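Local coordinates for protein ABC-type phosphate transport system, periplasmic component (Lactobacillus brevis, PDB 4ECF) that binds phosphate and is probably the solute-binding component of a PstSACB-type ABC importer that carries phosphate across the cytoplasmic membrane, at residues S5-G10 / N35-G40; D59-E64 / H209-G214; Q100-F105 / A143-K148; I125-G130 / I170-F175. All coordinates share one frame; numbering follows the deposited sequence.

Overall arrangement
From the N terminus, contact 1 (5-10 with 35-40) comes first and closes a short loop: two parallel strands joined through helix 15-28. Contact 2 (59-64 with 209-214) opens next and closes a much longer loop, bringing the turn after strand 55-58 against late strand 205-213. Contacts 3 and 4 are both nested inside that loop. They cross, since their segments alternate along the chain, and they touch where Phe105 packs on Ile170 and Tyr172. Contacts 1, 2 and 4 reach one mixed sheet, while contact 3 lies on the far side of the chain's centre from contact 1. A phosphate ion lies beside residues of contacts 1, 2 and 4.

Contact 1: residues S5-G10 / N35-G40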
loop_
_atom_site.group_PDB
_atom_site.type_symbol
_atom_site.label_atom_id
_atom_site.label_comp_id
_atom_site.label_asym_id
_atom_site.label_seq_id
_atom_site.Cartn_x
_atom_site.Cartn_y
_atom_site.Cartn_z
ATOM N N SER A 5 14.659 -16.737 15.020
ATOM C CA SER A 5 14.023 -15.449 14.878
ATOM C C SER A 5 14.415 -14.801 13.557
ATOM O O SER A 5 15.540 -14.933 13.082
ATOM C CB SER A 5 14.431 -14.499 15.998
ATOM O OG SER A 5 14.091 -15.037 17.260
ATOM N N ILE A 6 13.471 -14.086 12.974
ATOM C CA ILE A 6 13.730 -13.211 11.809
ATOM C C ILE A 6 12.959 -11.889 12.004
ATOM O O ILE A 6 12.012 -11.820 12.782
ATOM C CB ILE A 6 13.336 -13.835 10.448
ATOM C CG1 ILE A 6 11.787 -14.012 10.361
ATOM C CG2 ILE A 6 14.148 -15.115 10.155
ATOM C CD1 ILE A 6 11.271 -14.484 8.977
ATOM N N THR A 7 13.361 -10.864 11.244
ATOM C CA THR A 7 12.755 -9.547 11.263
ATOM C C THR A 7 12.472 -9.046 9.840
ATOM O O THR A 7 13.334 -9.113 8.942
ATOM C CB THR A 7 13.621 -8.568 12.022
ATOM O OG1 THR A 7 13.809 -9.017 13.385
ATOM C CG2 THR A 7 13.031 -7.165 12.061
ATOM N N ALA A 8 11.222 -8.614 9.635
ATOM C CA ALA A 8 10.734 -8.014 8.387
ATOM C C ALA A 8 10.300 -6.591 8.689
ATOM O O ALA A 8 9.587 -6.360 9.678
ATOM C CB ALA A 8 9.551 -8.810 7.870
ATOM N N VAL A 9 10.756 -5.629 7.899
ATOM C CA VAL A 9 10.386 -4.237 8.127
ATOM C C VAL A 9 10.011 -3.547 6.797
ATOM O O VAL A 9 10.406 -4.005 5.728
ATOM C CB VAL A 9 11.489 -3.408 8.787
ATOM C CG1 VAL A 9 12.096 -4.136 9.998
ATOM C CG2 VAL A 9 12.546 -2.992 7.795
ATOM N N GLY A 10 9.237 -2.468 6.892
ATOM C CA GLY A 10 8.988 -1.589 5.731
ATOM C C GLY A 10 7.536 -1.227 5.524
ATOM O O GLY A 10 6.917 -0.628 6.389
ATOM N N ASN A 35 9.437 -10.993 13.823
ATOM C CA ASN A 35 9.283 -9.625 14.286
ATOM C C ASN A 35 8.981 -8.775 13.084
ATOM O O ASN A 35 9.670 -8.861 12.098
ATOM C CB ASN A 35 10.580 -9.177 14.909
ATOM C CG ASN A 35 10.954 -10.017 16.088
ATOM O OD1 ASN A 35 10.312 -9.946 17.122
ATOM N ND2 ASN A 35 11.961 -10.874 15.915
ATOM N N VAL A 36 7.931 -7.958 13.160
ATOM C CA VAL A 36 7.493 -7.160 12.009
ATOM C C VAL A 36 7.467 -5.697 12.440
ATOM O O VAL A 36 6.970 -5.357 13.534
ATOM C CB VAL A 36 6.084 -7.588 11.537
ATOM C CG1 VAL A 36 5.737 -6.884 10.248
ATOM C CG2 VAL A 36 6.019 -9.100 11.318
ATOM N N GLN A 37 8.051 -4.850 11.614
ATOM C CA GLN A 37 7.978 -3.403 11.829
ATOM C C GLN A 37 7.454 -2.712 10.582
ATOM O O GLN A 37 7.489 -3.250 9.478
ATOM C CB GLN A 37 9.365 -2.814 12.099
ATOM C CG GLN A 37 10.098 -3.396 13.302
ATOM C CD GLN A 37 11.530 -2.868 13.452
ATOM O OE1 GLN A 37 11.933 -1.853 12.834
ATOM N NE2 GLN A 37 12.297 -3.529 14.302
ATOM N N GLY A 38 7.019 -1.465 10.785
ATOM C CA GLY A 38 6.676 -0.563 9.683
ATOM C C GLY A 38 7.888 0.217 9.212
ATOM O O GLY A 38 9.003 -0.347 9.091
ATOM N N GLY A 39 7.700 1.520 8.975
ATOM C CA GLY A 39 8.746 2.392 8.439
ATOM C C GLY A 39 8.557 2.894 7.024
ATOM O O GLY A 39 9.150 3.904 6.623
ATOM N N GLY A 40 7.763 2.172 6.262
ATOM C CA GLY A 40 7.464 2.502 4.887
ATOM C C GLY A 40 8.310 1.689 3.928
ATOM O O GLY A 40 9.385 1.190 4.288
HETATM O O HOH W 1 13.068 -12.463 18.154
#
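Asn35 N donates to Ile6 O at 2.9 Å, the first of the backbone hydrogen bonds that join parallel strands 5-10 and 35-39 and carry most of the contact. Ala8 N answers to Asn35 O. Gln37 N then reaches Ala8 O. Further along the geometry changes. Gly10 N is shared between Gln37 O, met from above its carbonyl plane, and Gly38 O, a weak bond. Gly40 N closes the end on Gly10 O at 2.9 Å. The backbone angles of Gly10, Gly39 and Gly40 would jam a CB against the preceding carbonyl, which calls for glycine.

Polar side chains add less. Asn35 ND2 makes a weak bond of 3.3 Å to Ile6 O, the oxygen that its own backbone N already grips. The same ND2 donates to a water at 3.0 Å, and that water also bonds Ser5 OG.

Van der Waals contact lies on the face of Thr7, Val9, Asn35 and Gln37. Val9 and Gln37 point the same way, side by side. Val9 CG1 lies anti to the carbonyl carbon (chi1 -47°) and runs along the Gln37 chain, 3.7 Å from its CB and 3.6 Å from its OE1. Thr7 OG1 rests 3.6 Å from Asn35 CB.

The pair forms a beta-alpha-beta unit with helix 15-28. Strand 55-58 bonds to the other edge of strand 4-10, and Ile6 packs on helix 218-228.

Contact 2: residues D59-E64 / H209-G214; sequences DLFAGE and HLYTKG
Ala62 N donates to Tyr211 OH at 2.8 Å, the single direct hydrogen bond between 59-64 and 209-214. Ala62 CB sits over one face of the Tyr211 ring, a CH-pi contact 4.1 Å from the centroid. Leu60 O comes to the edge of the same ring, 3.6 Å from CE2. It also lies over a face of the His209 ring, 3.4 Å from CD2.

His209 and Phe61 form an edge-to-face pair, with planes 73° apart. The histidine supplies the edge: CE1 stands over the centre of the phenylalanine ring, 3.6 Å from its CD2. Phe61 CG lies anti to its carbonyl carbon (chi1 -73°), which carries the ring across His209. An alanine in place of Phe61 would remove the face that His209 CE1 meets and is likely to leave that edge without its aromatic partner.

Further out, His209 ND1 is bonded to Asp75, and NE2 reaches a water at 2.8 Å that donates to Asp59 O. Glu64 OE2 accepts from Phe61 N at 2.9 Å, and Glu64 N bonds back to Phe61 O; these reciprocal bonds close the 3-10 turn 62-64. Asp59 itself lies close to the phosphate ion bound in this periplasmic-binding-protein fold.

The turn follows strand 55-58, which pairs antiparallel with strand 205-213. Strand 73-87 flanks the latter on its other edge, and its Arg77 packs on both Phe61 and His209.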
loop_
_atom_site.group_PDB
_atom_site.type_symbol
_atom_site.label_atom_id
_atom_site.label_comp_id
_atom_site.label_asym_id
_atom_site.label_seq_id
_atom_site.Cartn_x
_atom_site.Cartn_y
_atom_site.Cartn_z
ATOM N N ASP A 59 5.945 -2.067 -1.366
ATOM C CA ASP A 59 4.879 -1.927 -2.381
ATOM C C ASP A 59 5.395 -1.664 -3.769
ATOM O O ASP A 59 4.597 -1.570 -4.717
ATOM C CB ASP A 59 3.911 -0.751 -2.037
ATOM C CG ASP A 59 3.539 -0.703 -0.596
ATOM O OD1 ASP A 59 3.217 -1.739 -0.009
ATOM O OD2 ASP A 59 3.496 0.431 -0.048
ATOM N N LEU A 60 6.702 -1.507 -3.910
ATOM C CA LEU A 60 7.331 -1.138 -5.174
ATOM C C LEU A 60 8.373 -2.184 -5.601
ATOM O O LEU A 60 8.985 -2.882 -4.762
ATOM C CB LEU A 60 8.020 0.231 -5.073
ATOM C CG LEU A 60 7.145 1.390 -4.606
ATOM C CD1 LEU A 60 7.986 2.675 -4.480
ATOM C CD2 LEU A 60 5.910 1.592 -5.526
ATOM N N PHE A 61 8.640 -2.267 -6.891
ATOM C CA PHE A 61 9.848 -2.976 -7.350
ATOM C C PHE A 61 11.092 -2.245 -6.836
ATOM O O PHE A 61 11.093 -0.990 -6.782
ATOM C CB PHE A 61 9.852 -3.116 -8.875
ATOM C CG PHE A 61 8.854 -4.121 -9.381
ATOM C CD1 PHE A 61 7.519 -3.778 -9.559
ATOM C CD2 PHE A 61 9.238 -5.403 -9.684
ATOM C CE1 PHE A 61 6.599 -4.695 -10.035
ATOM C CE2 PHE A 61 8.319 -6.337 -10.155
ATOM C CZ PHE A 61 7.000 -5.965 -10.346
ATOM N N ALA A 62 12.145 -3.003 -6.490
ATOM C CA ALA A 62 13.320 -2.419 -5.854
ATOM C C ALA A 62 13.951 -1.316 -6.701
ATOM O O ALA A 62 14.336 -0.236 -6.168
ATOM C CB ALA A 62 14.343 -3.481 -5.514
ATOM N N GLY A 63 13.976 -1.544 -8.016
ATOM C CA GLY A 63 14.508 -0.561 -8.978
ATOM C C GLY A 63 13.798 0.781 -9.098
ATOM O O GLY A 63 14.362 1.711 -9.698
ATOM N N GLU A 64 12.585 0.894 -8.550
ATOM C CA GLU A 64 11.823 2.152 -8.508
ATOM C C GLU A 64 12.373 3.198 -7.537
ATOM O O GLU A 64 12.004 4.357 -7.623
ATOM C CB GLU A 64 10.342 1.871 -8.197
ATOM C CG GLU A 64 9.666 1.002 -9.256
ATOM C CD GLU A 64 8.186 0.849 -9.005
ATOM O OE1 GLU A 64 7.500 1.893 -8.948
ATOM O OE2 GLU A 64 7.709 -0.293 -8.808
ATOM N N HIS A 209 5.638 -6.967 -2.138
ATOM C CA HIS A 209 6.916 -7.679 -2.281
ATOM C C HIS A 209 7.546 -7.974 -0.933
ATOM O O HIS A 209 7.556 -7.086 -0.041
ATOM C CB HIS A 209 7.911 -6.819 -3.031
ATOM C CG HIS A 209 7.466 -6.355 -4.378
ATOM N ND1 HIS A 209 7.977 -6.849 -5.528
ATOM C CD2 HIS A 209 6.654 -5.300 -4.719
ATOM C CE1 HIS A 209 7.460 -6.152 -6.586
ATOM N NE2 HIS A 209 6.626 -5.213 -6.080
ATOM N N LEU A 210 8.090 -9.178 -0.785
ATOM C CA LEU A 210 8.940 -9.536 0.379
ATOM C C LEU A 210 10.348 -9.728 -0.178
ATOM O O LEU A 210 10.635 -10.767 -0.741
ATOM C CB LEU A 210 8.446 -10.794 1.077
ATOM C CG LEU A 210 7.017 -10.754 1.654
ATOM C CD1 LEU A 210 6.683 -12.053 2.356
ATOM C CD2 LEU A 210 6.833 -9.581 2.596
ATOM N N TYR A 211 11.158 -8.693 -0.202
ATOM C CA TYR A 211 12.513 -8.778 -0.685
ATOM C C TYR A 211 13.462 -9.372 0.321
ATOM O O TYR A 211 13.395 -9.041 1.525
ATOM C CB TYR A 211 13.009 -7.356 -1.041
ATOM C CG TYR A 211 12.631 -6.923 -2.452
ATOM C CD1 TYR A 211 13.334 -7.408 -3.568
ATOM C CD2 TYR A 211 11.531 -6.096 -2.682
ATOM C CE1 TYR A 211 12.989 -7.005 -4.855
ATOM C CE2 TYR A 211 11.179 -5.686 -3.983
ATOM C CZ TYR A 211 11.873 -6.155 -5.058
ATOM O OH TYR A 211 11.532 -5.748 -6.352
ATOM N N THR A 212 14.402 -10.160 -0.209
ATOM C CA THR A 212 15.549 -10.686 0.554
ATOM C C THR A 212 16.876 -10.288 -0.096
ATOM O O THR A 212 16.927 -9.898 -1.258
ATOM C CB THR A 212 15.455 -12.210 0.729
ATOM O OG1 THR A 212 15.523 -12.840 -0.552
ATOM C CG2 THR A 212 14.120 -12.603 1.506
ATOM N N LYS A 213 17.929 -10.291 0.719
ATOM C CA LYS A 213 19.305 -10.066 0.232
ATOM C C LYS A 213 19.905 -11.406 -0.056
ATOM O O LYS A 213 20.232 -12.175 0.860
ATOM C CB LYS A 213 20.139 -9.315 1.262
ATOM C CG LYS A 213 21.475 -8.788 0.676
ATOM C CD LYS A 213 22.143 -7.801 1.614
ATOM C CE LYS A 213 23.511 -7.428 1.048
ATOM N NZ LYS A 213 23.993 -6.109 1.519
ATOM N N GLY A 214 19.979 -11.715 -1.340
ATOM C CA GLY A 214 20.319 -13.057 -1.812
ATOM C C GLY A 214 19.146 -13.973 -1.687
ATOM O O GLY A 214 18.068 -13.578 -1.212
HETATM O O HOH W 2 4.882 -3.246 -7.018
#

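Contact 3: residues Q100-F105 / A143-K148. With EDO (1,2-ethanediol), chain L.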
loop_
_atom_site.group_PDB
_atom_site.type_symbol
_atom_site.label_atom_id
_atom_site.label_comp_id
_atom_site.label_asym_id
_atom_site.label_seq_id
_atom_site.Cartn_x
_atom_site.Cartn_y
_atom_site.Cartn_z
ATOM N N GLN A 100 -10.665 16.349 -11.040
ATOM C CA GLN A 100 -10.908 16.951 -9.732
ATOM C C GLN A 100 -9.883 16.503 -8.697
ATOM O O GLN A 100 -9.409 17.322 -7.934
ATOM C CB GLN A 100 -12.318 16.659 -9.201
ATOM C CG GLN A 100 -13.444 17.287 -10.012
ATOM C CD GLN A 100 -14.806 16.766 -9.639
ATOM O OE1 GLN A 100 -14.995 15.556 -9.403
ATOM N NE2 GLN A 100 -15.817 17.669 -9.689
ATOM N N LEU A 101 -9.567 15.197 -8.674
ATOM C CA LEU A 101 -8.588 14.679 -7.730
ATOM C C LEU A 101 -7.218 15.350 -7.920
ATOM O O LEU A 101 -6.548 15.747 -6.939
ATOM C CB LEU A 101 -8.496 13.165 -7.877
ATOM C CG LEU A 101 -7.550 12.488 -6.878
ATOM C CD1 LEU A 101 -8.091 12.458 -5.439
ATOM C CD2 LEU A 101 -7.262 11.062 -7.319
ATOM N N ILE A 102 -6.809 15.516 -9.173
ATOM C CA ILE A 102 -5.513 16.119 -9.486
ATOM C C ILE A 102 -5.527 17.572 -9.032
ATOM O O ILE A 102 -4.615 18.041 -8.380
ATOM C CB ILE A 102 -5.193 16.024 -10.963
ATOM C CG1 ILE A 102 -4.821 14.592 -11.333
ATOM C CG2 ILE A 102 -4.031 16.948 -11.340
ATOM C CD1 ILE A 102 -4.827 14.278 -12.818
ATOM N N LYS A 103 -6.606 18.264 -9.353
ATOM C CA LYS A 103 -6.728 19.680 -9.002
ATOM C C LYS A 103 -6.720 19.843 -7.500
ATOM O O LYS A 103 -6.233 20.856 -7.009
ATOM C CB LYS A 103 -7.961 20.327 -9.632
ATOM C CG LYS A 103 -7.806 20.566 -11.137
ATOM C CD LYS A 103 -9.063 21.235 -11.676
ATOM C CE LYS A 103 -8.880 21.757 -13.075
ATOM N NZ LYS A 103 -10.115 22.509 -13.434
ATOM N N ILE A 104 -7.310 18.913 -6.759
ATOM C CA ILE A 104 -7.249 19.008 -5.287
ATOM C C ILE A 104 -5.835 18.817 -4.760
ATOM O O ILE A 104 -5.356 19.609 -3.945
ATOM C CB ILE A 104 -8.278 18.051 -4.618
ATOM C CG1 ILE A 104 -9.691 18.613 -4.878
ATOM C CG2 ILE A 104 -7.978 17.830 -3.116
ATOM C CD1 ILE A 104 -10.849 17.725 -4.463
ATOM N N PHE A 105 -5.166 17.765 -5.200
ATOM C CA PHE A 105 -3.816 17.465 -4.683
ATOM C C PHE A 105 -2.741 18.456 -5.150
ATOM O O PHE A 105 -1.727 18.616 -4.467
ATOM C CB PHE A 105 -3.442 16.002 -4.948
ATOM C CG PHE A 105 -3.900 15.072 -3.845
ATOM C CD1 PHE A 105 -3.098 14.863 -2.737
ATOM C CD2 PHE A 105 -5.168 14.516 -3.849
ATOM C CE1 PHE A 105 -3.527 14.034 -1.688
ATOM C CE2 PHE A 105 -5.605 13.700 -2.821
ATOM C CZ PHE A 105 -4.783 13.477 -1.723
ATOM N N ALA A 143 -1.853 10.834 -12.311
ATOM C CA ALA A 143 -1.213 10.973 -13.639
ATOM C C ALA A 143 0.177 11.640 -13.555
ATOM O O ALA A 143 0.544 12.499 -14.357
ATOM C CB ALA A 143 -2.121 11.690 -14.638
ATOM N N ASN A 144 0.938 11.218 -12.541
ATOM C CA ASN A 144 2.285 11.709 -12.267
ATOM C C ASN A 144 2.397 13.182 -11.836
ATOM O O ASN A 144 3.496 13.711 -11.797
ATOM C CB ASN A 144 3.242 11.392 -13.434
ATOM C CG ASN A 144 3.374 9.908 -13.688
ATOM O OD1 ASN A 144 3.134 9.428 -14.797
ATOM N ND2 ASN A 144 3.759 9.185 -12.672
ATOM N N HIS A 145 1.291 13.824 -11.485
ATOM C CA HIS A 145 1.359 15.117 -10.816
ATOM C C HIS A 145 1.931 14.973 -9.413
ATOM O O HIS A 145 1.662 14.007 -8.701
ATOM C CB HIS A 145 0.000 15.771 -10.771
ATOM C CG HIS A 145 -0.464 16.283 -12.097
ATOM N ND1 HIS A 145 -0.295 17.579 -12.471
ATOM C CD2 HIS A 145 -1.034 15.629 -13.190
ATOM C CE1 HIS A 145 -0.795 17.746 -13.721
ATOM N NE2 HIS A 145 -1.224 16.565 -14.171
ATOM N N ARG A 146 2.763 15.931 -9.034
ATOM C CA ARG A 146 3.299 16.065 -7.664
ATOM C C ARG A 146 2.300 16.776 -6.786
ATOM O O ARG A 146 1.634 17.720 -7.232
ATOM C CB ARG A 146 4.571 16.921 -7.658
ATOM C CG ARG A 146 5.748 16.306 -8.410
ATOM C CD ARG A 146 6.268 15.047 -7.733
ATOM N NE ARG A 146 5.462 13.876 -8.081
ATOM C CZ ARG A 146 5.725 13.025 -9.075
ATOM N NH1 ARG A 146 6.795 13.156 -9.861
ATOM N NH2 ARG A 146 4.896 12.023 -9.280
ATOM N N SER A 147 2.182 16.331 -5.532
ATOM C CA SER A 147 1.284 16.951 -4.585
ATOM C C SER A 147 1.815 18.325 -4.169
ATOM O O SER A 147 3.034 18.524 -4.094
ATOM C CB SER A 147 1.139 16.028 -3.365
ATOM O OG SER A 147 0.698 14.749 -3.783
ATOM N N LYS A 148 0.896 19.241 -3.927
ATOM C CA LYS A 148 1.132 20.449 -3.185
ATOM C C LYS A 148 1.745 20.064 -1.805
ATOM O O LYS A 148 1.345 19.086 -1.217
ATOM C CB LYS A 148 -0.244 21.114 -2.987
ATOM C CG LYS A 148 -0.258 22.438 -2.211
ATOM C CD LYS A 148 -1.696 22.897 -1.962
ATOM C CE LYS A 148 -1.855 23.964 -0.882
ATOM N NZ LYS A 148 -3.274 24.470 -0.820
HETATM C C1 EDO L . -4.636 8.852 -13.485
HETATM O O1 EDO L . -3.249 8.514 -13.215
HETATM C C2 EDO L . -5.020 8.529 -14.934
HETATM O O2 EDO L . -5.188 9.705 -15.749
#
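Ile102 and His145 join helix 98-105 to the irregular loop between helix 132-140 and strand 151-153, on the surface of this periplasmic-binding-protein fold. The isoleucine branches at CB. Its CG2 is anti to the backbone N and stands over the centre of the His145 ring, 3.7 Å from the centroid and 11° off the ring normal, a CH-pi contact. The longer branch leaves through CG1 (chi1 -73°, anti to the carbonyl carbon). At its tip CD1 lies 4.0 Å from His145 CD2 and reaches Ala143 CB at 4.2 Å. Both methyls thus meet His145, and CD1 also reaches Ala143. Beyond Ala143 a molecule of 1,2-ethanediol, probably from the crystallisation liquor, accepts a weak bond from the Ala143 N.

The C-terminal end of the helix makes the second meeting. The Phe105 ring packs edge-to-face with Phe137 of helix 132-140. Phe105 O is approached by Ser147 CA at 3.4 Å and takes the one direct hydrogen bond between the segments, in its carbonyl plane: Lys148 N donates to Phe105 O at 2.7 Å with an N-H...O angle of 164°.

Contact 4: residues I125-G130 / I170-F175. With PO4 (phosphate ion), chain B.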
loop_
_atom_site.group_PDB
_atom_site.type_symbol
_atom_site.label_atom_id
_atom_site.label_comp_id
_atom_site.label_asym_id
_atom_site.label_seq_id
_atom_site.Cartn_x
_atom_site.Cartn_y
_atom_site.Cartn_z
ATOM N N ILE A 125 -3.536 15.783 3.327
ATOM C CA ILE A 125 -2.659 14.996 4.190
ATOM C C ILE A 125 -1.861 14.051 3.298
ATOM O O ILE A 125 -2.431 13.297 2.523
ATOM C CB ILE A 125 -3.479 14.203 5.238
ATOM C CG1 ILE A 125 -4.416 15.132 6.027
ATOM C CG2 ILE A 125 -2.550 13.413 6.156
ATOM C CD1 ILE A 125 -3.720 16.067 6.969
ATOM N N ASN A 126 -0.539 14.114 3.379
ATOM C CA ASN A 126 0.315 13.272 2.544
ATOM C C ASN A 126 1.110 12.311 3.398
ATOM O O ASN A 126 1.281 12.510 4.615
ATOM C CB ASN A 126 1.294 14.139 1.730
ATOM C CG ASN A 126 0.674 14.643 0.453
ATOM O OD1 ASN A 126 0.642 15.846 0.220
ATOM N ND2 ASN A 126 0.226 13.745 -0.386
ATOM N N ARG A 127 1.605 11.244 2.767
ATOM C CA ARG A 127 2.669 10.505 3.369
ATOM C C ARG A 127 3.996 11.132 2.982
ATOM O O ARG A 127 4.095 11.880 1.992
ATOM C CB ARG A 127 2.619 9.039 2.899
ATOM C CG ARG A 127 1.396 8.267 3.369
ATOM C CD ARG A 127 1.486 7.770 4.822
ATOM N NE ARG A 127 2.743 7.053 4.998
ATOM C CZ ARG A 127 2.943 5.809 4.588
ATOM N NH1 ARG A 127 1.954 5.121 4.032
ATOM N NH2 ARG A 127 4.128 5.270 4.706
ATOM N N ALA A 128 5.035 10.770 3.728
ATOM C CA ALA A 128 6.391 11.169 3.405
ATOM C C ALA A 128 6.934 10.485 2.163
ATOM O O ALA A 128 6.537 9.371 1.809
ATOM C CB ALA A 128 7.306 10.913 4.589
ATOM N N GLN A 129 7.864 11.165 1.492
ATOM C CA GLN A 129 8.597 10.619 0.360
ATOM C C GLN A 129 9.243 9.298 0.763
ATOM O O GLN A 129 9.747 9.170 1.881
ATOM C CB GLN A 129 9.696 11.583 -0.116
ATOM C CG GLN A 129 9.171 12.776 -0.882
ATOM C CD GLN A 129 8.557 12.388 -2.213
ATOM O OE1 GLN A 129 8.875 11.335 -2.780
ATOM N NE2 GLN A 129 7.663 13.239 -2.718
ATOM N N GLY A 130 9.206 8.329 -0.147
ATOM C CA GLY A 130 9.625 6.956 0.165
ATOM C C GLY A 130 8.475 6.002 0.418
ATOM O O GLY A 130 8.653 4.782 0.323
ATOM N N ILE A 170 -8.329 15.162 3.187
ATOM C CA ILE A 170 -8.190 14.081 2.241
ATOM C C ILE A 170 -6.777 13.496 2.261
ATOM O O ILE A 170 -5.811 14.195 2.362
ATOM C CB ILE A 170 -8.602 14.549 0.824
ATOM C CG1 ILE A 170 -8.504 13.411 -0.173
ATOM C CG2 ILE A 170 -7.769 15.779 0.378
ATOM C CD1 ILE A 170 -9.108 13.702 -1.553
ATOM N N SER A 171 -6.698 12.177 2.109
ATOM C CA SER A 171 -5.423 11.461 1.971
ATOM C C SER A 171 -5.664 10.200 1.150
ATOM O O SER A 171 -6.646 10.095 0.403
ATOM C CB SER A 171 -4.790 11.131 3.315
ATOM O OG SER A 171 -3.415 10.795 3.153
ATOM N N TYR A 172 -4.719 9.299 1.257
ATOM C CA TYR A 172 -4.777 8.031 0.518
ATOM C C TYR A 172 -4.260 6.928 1.416
ATOM O O TYR A 172 -3.309 7.140 2.168
ATOM C CB TYR A 172 -3.971 8.165 -0.776
ATOM C CG TYR A 172 -2.704 8.917 -0.622
ATOM C CD1 TYR A 172 -1.562 8.304 -0.167
ATOM C CD2 TYR A 172 -2.652 10.311 -0.816
ATOM C CE1 TYR A 172 -0.379 9.002 0.010
ATOM C CE2 TYR A 172 -1.484 11.020 -0.652
ATOM C CZ TYR A 172 -0.328 10.361 -0.225
ATOM O OH TYR A 172 0.847 11.073 -0.051
ATOM N N VAL A 173 -4.829 5.716 1.277
ATOM C CA VAL A 173 -4.464 4.600 2.104
ATOM C C VAL A 173 -4.813 3.294 1.420
ATOM O O VAL A 173 -5.718 3.222 0.575
ATOM C CB VAL A 173 -5.137 4.669 3.504
ATOM C CG1 VAL A 173 -6.615 4.237 3.460
ATOM C CG2 VAL A 173 -4.275 3.987 4.545
ATOM N N ALA A 174 -4.032 2.289 1.757
ATOM C CA ALA A 174 -4.304 0.909 1.287
ATOM C C ALA A 174 -5.720 0.457 1.703
ATOM O O ALA A 174 -6.187 0.777 2.777
ATOM C CB ALA A 174 -3.235 -0.040 1.851
ATOM N N PHE A 175 -6.384 -0.355 0.856
ATOM C CA PHE A 175 -7.749 -0.819 1.101
ATOM C C PHE A 175 -8.049 -1.406 2.520
ATOM O O PHE A 175 -9.078 -1.066 3.139
ATOM C CB PHE A 175 -8.128 -1.902 0.062
ATOM C CG PHE A 175 -8.519 -1.397 -1.318
ATOM C CD1 PHE A 175 -8.316 -0.092 -1.750
ATOM C CD2 PHE A 175 -9.017 -2.300 -2.242
ATOM C CE1 PHE A 175 -8.670 0.295 -3.035
ATOM C CE2 PHE A 175 -9.387 -1.899 -3.526
ATOM C CZ PHE A 175 -9.188 -0.621 -3.918
HETATM P P PO4 B . 3.958 2.412 2.563
HETATM O O1 PO4 B . 3.106 3.548 2.010
HETATM O O2 PO4 B . 5.260 2.255 1.864
HETATM O O3 PO4 B . 4.133 2.507 4.053
HETATM O O4 PO4 B . 3.150 1.038 2.368
HETATM O O HOH W 3 -0.927 5.731 3.381
#
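Tyr172 has chi1 40°, which places CG between the backbone N and the carbonyl carbon and swings the ring across to Asn126 and Arg127. Ser171 OG is anti to its own N (chi1 -163°) and points at Ile125 O. These groups join parallel strands 123-127 and 169-174 of the sheet in this periplasmic-binding-protein fold.

Two donors grip the tyrosine hydroxyl. Asn126 ND2 comes at the ring edge, 2.8 Å from Tyr172 OH, with the hydroxyl near the amide plane. Arg127 N donates to the same oxygen at 2.9 Å. A phenylalanine in place of Tyr172 would probably leave both of these buried N-H groups without their acceptor. Between the backbones, Ile125 N bonds Ile170 O. From its side chain, Ser171 OG donates to Ile125 O at 2.8 Å, above the carbonyl plane. Phe137 of helix 132-140 stacks on the Tyr172 ring.

Arg127 bends at chi2 and chi3 toward a phosphate ion, consistent with a phosphate-binding site. Ser131, Thr133, Thr12, Thr41 and the amides of Gly132 and Ala13 also bond the ion. A water bridges Arg127 NH1 and Tyr172 O. NH1 bonds phosphate O1 weakly, while Arg127 NH2 meets phosphate O3 at 2.8 Å, in the guanidinium plane.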